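Local coordinates for penicillin-binding protein 2 (Pbp2) (Helicobacter pylori, PDB 5LP5) that probably acts as a penicillin-binding transpeptidase in peptidoglycan synthesis, forming a core cell wall synthesis complex with MreC, at residues P472-S475 with F476-K479. Numbering follows the deposited sequence.
Sequences PLNS and FQKK
Q477 lays its side chain across that of N474 at about a right angle, the two amide planes turned 48° apart. Its OE1 reaches back to the backbone N of N474, 3.1 Å away, in a virtually straight hydrogen bond (179° at the hydrogen). In return, OD1 of N474 accepts from the backbone N of Q477, with the donor nearly in line with the carbonyl. CG of N474 stands between its own backbone N and carbonyl carbon (chi1 60°), which turns OD1 onto the first turn of the helix. This reciprocal pair is a capping box: N474 is the N-cap of helix 475-493 in the transpeptidase domain, and the main-chain bonds of the helix begin with K478 N to N474 O (3.3 Å) and K479 N to S475 O. NE2 of Q477 donates to OE1 of E389, so that the amide is held at both ends, which sets its rotation, and Q477 and N474 also touch E323 on helix 314-324. Buried L473 is directed toward the helix and brings CD2 to 3.7 Å from CD of Q477. Alongside, the extended chain of K478 passes with CG 4.0 Å from CB of L473 and 3.4 Å from O of N474, carrying NZ to a salt bridge with D471.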
ATOM      1  N   PRO A 472      34.473 -17.041  18.826  1.00 68.92           N
ATOM      2  CA  PRO A 472      35.668 -16.261  19.143  1.00 69.80           C
ATOM      3  C   PRO A 472      36.379 -16.702  20.428  1.00 69.54           C
ATOM      4  O   PRO A 472      37.240 -15.973  20.926  1.00 73.46           O
ATOM      5  CB  PRO A 472      35.109 -14.840  19.302  1.00 71.27           C
ATOM      6  CG  PRO A 472      33.716 -15.043  19.800  1.00 71.28           C
ATOM      7  CD  PRO A 472      33.253 -16.401  19.352  1.00 72.11           C
ATOM      8  N   LEU A 473      36.040 -17.879  20.950  1.00 67.30           N
ATOM      9  CA  LEU A 473      36.651 -18.378  22.171  1.00 65.01           C
ATOM     10  C   LEU A 473      37.485 -19.637  21.979  1.00 66.33           C
ATOM     11  O   LEU A 473      37.199 -20.462  21.109  1.00 66.91           O
ATOM     12  CB  LEU A 473      35.575 -18.632  23.209  1.00 63.21           C
ATOM     13  CG  LEU A 473      34.803 -17.407  23.680  1.00 63.19           C
ATOM     14  CD1 LEU A 473      33.761 -17.830  24.711  1.00 64.37           C
ATOM     15  CD2 LEU A 473      35.739 -16.382  24.289  1.00 62.95           C
ATOM     16  N   ASN A 474      38.528 -19.742  22.804  1.00 68.05           N
ATOM     17  CA  ASN A 474      39.408 -20.912  22.851  1.00 65.95           C
ATOM     18  C   ASN A 474      38.813 -21.964  23.799  1.00 68.05           C
ATOM     19  O   ASN A 474      37.766 -21.731  24.437  1.00 67.94           O
ATOM     20  CB  ASN A 474      40.802 -20.504  23.320  1.00 64.74           C
ATOM     21  CG  ASN A 474      40.795 -19.892  24.710  1.00 64.95           C
ATOM     22  OD1 ASN A 474      39.994 -20.250  25.570  1.00 65.07           O
ATOM     23  ND2 ASN A 474      41.677 -18.947  24.928  1.00 63.12           N
ATOM     24  N   SER A 475      39.492 -23.107  23.890  1.00 69.51           N
ATOM     25  CA  SER A 475      39.111 -24.179  24.798  1.00 68.27           C
ATOM     26  C   SER A 475      38.973 -23.693  26.238  1.00 67.86           C
ATOM     27  O   SER A 475      37.902 -23.816  26.862  1.00 68.08           O
ATOM     28  CB  SER A 475      40.161 -25.290  24.748  1.00 69.48           C
ATOM     29  OG  SER A 475      40.131 -25.944  23.497  1.00 69.30           O
ATOM     30  N   PHE A 476      40.067 -23.142  26.755  1.00 67.41           N
ATOM     31  CA  PHE A 476      40.150 -22.759  28.159  1.00 70.62           C
ATOM     32  C   PHE A 476      38.996 -21.836  28.549  1.00 68.83           C
ATOM     33  O   PHE A 476      38.349 -22.039  29.583  1.00 67.01           O
ATOM     34  CB  PHE A 476      41.497 -22.076  28.445  1.00 73.87           C
ATOM     35  CG  PHE A 476      41.613 -21.535  29.841  1.00 75.62           C
ATOM     36  CD1 PHE A 476      42.044 -22.336  30.884  1.00 79.64           C
ATOM     37  CD2 PHE A 476      41.265 -20.228  30.112  1.00 76.82           C
ATOM     38  CE1 PHE A 476      42.137 -21.834  32.172  1.00 81.56           C
ATOM     39  CE2 PHE A 476      41.359 -19.722  31.395  1.00 77.57           C
ATOM     40  CZ  PHE A 476      41.790 -20.526  32.431  1.00 78.94           C
ATOM     41  N   GLN A 477      38.746 -20.828  27.715  1.00 69.46           N
ATOM     42  CA  GLN A 477      37.728 -19.829  28.004  1.00 70.50           C
ATOM     43  C   GLN A 477      36.329 -20.438  28.104  1.00 74.14           C
ATOM     44  O   GLN A 477      35.576 -20.093  29.011  1.00 74.77           O
ATOM     45  CB  GLN A 477      37.735 -18.729  26.945  1.00 67.91           C
ATOM     46  CG  GLN A 477      38.924 -17.793  27.037  1.00 64.75           C
ATOM     47  CD  GLN A 477      39.037 -16.918  25.812  1.00 62.02           C
ATOM     48  OE1 GLN A 477      39.154 -17.415  24.692  1.00 60.05           O
ATOM     49  NE2 GLN A 477      38.993 -15.610  26.018  1.00 58.43           N
ATOM     50  N   LYS A 478      35.995 -21.341  27.182  1.00 75.37           N
ATOM     51  CA  LYS A 478      34.683 -21.985  27.182  1.00 76.86           C
ATOM     52  C   LYS A 478      34.405 -22.747  28.483  1.00 75.35           C
ATOM     53  O   LYS A 478      33.311 -22.637  29.050  1.00 75.61           O
ATOM     54  CB  LYS A 478      34.544 -22.913  25.980  1.00 83.18           C
ATOM     55  CG  LYS A 478      34.391 -22.191  24.650  1.00 86.00           C
ATOM     56  CD  LYS A 478      34.168 -23.181  23.520  1.00 89.45           C
ATOM     57  CE  LYS A 478      34.070 -22.513  22.161  1.00 88.25           C
ATOM     58  NZ  LYS A 478      33.751 -23.543  21.133  1.00 89.09           N
ATOM     59  N   LYS A 479      35.394 -23.501  28.961  1.00 72.78           N
ATOM     60  CA  LYS A 479      35.256 -24.216  30.232  1.00 73.03           C
ATOM     61  C   LYS A 479      34.929 -23.279  31.391  1.00 69.49           C
ATOM     62  O   LYS A 479      34.053 -23.565  32.212  1.00 72.60           O
ATOM     63  CB  LYS A 479      36.524 -25.006  30.582  1.00 76.17           C
ATOM     64  CG  LYS A 479      36.528 -25.469  32.044  1.00 80.61           C
ATOM     65  CD  LYS A 479      37.439 -26.648  32.360  1.00 84.46           C
ATOM     66  CE  LYS A 479      36.880 -27.426  33.555  1.00 84.35           C
ATOM     67  NZ  LYS A 479      37.661 -28.639  33.904  1.00 85.15           N
TER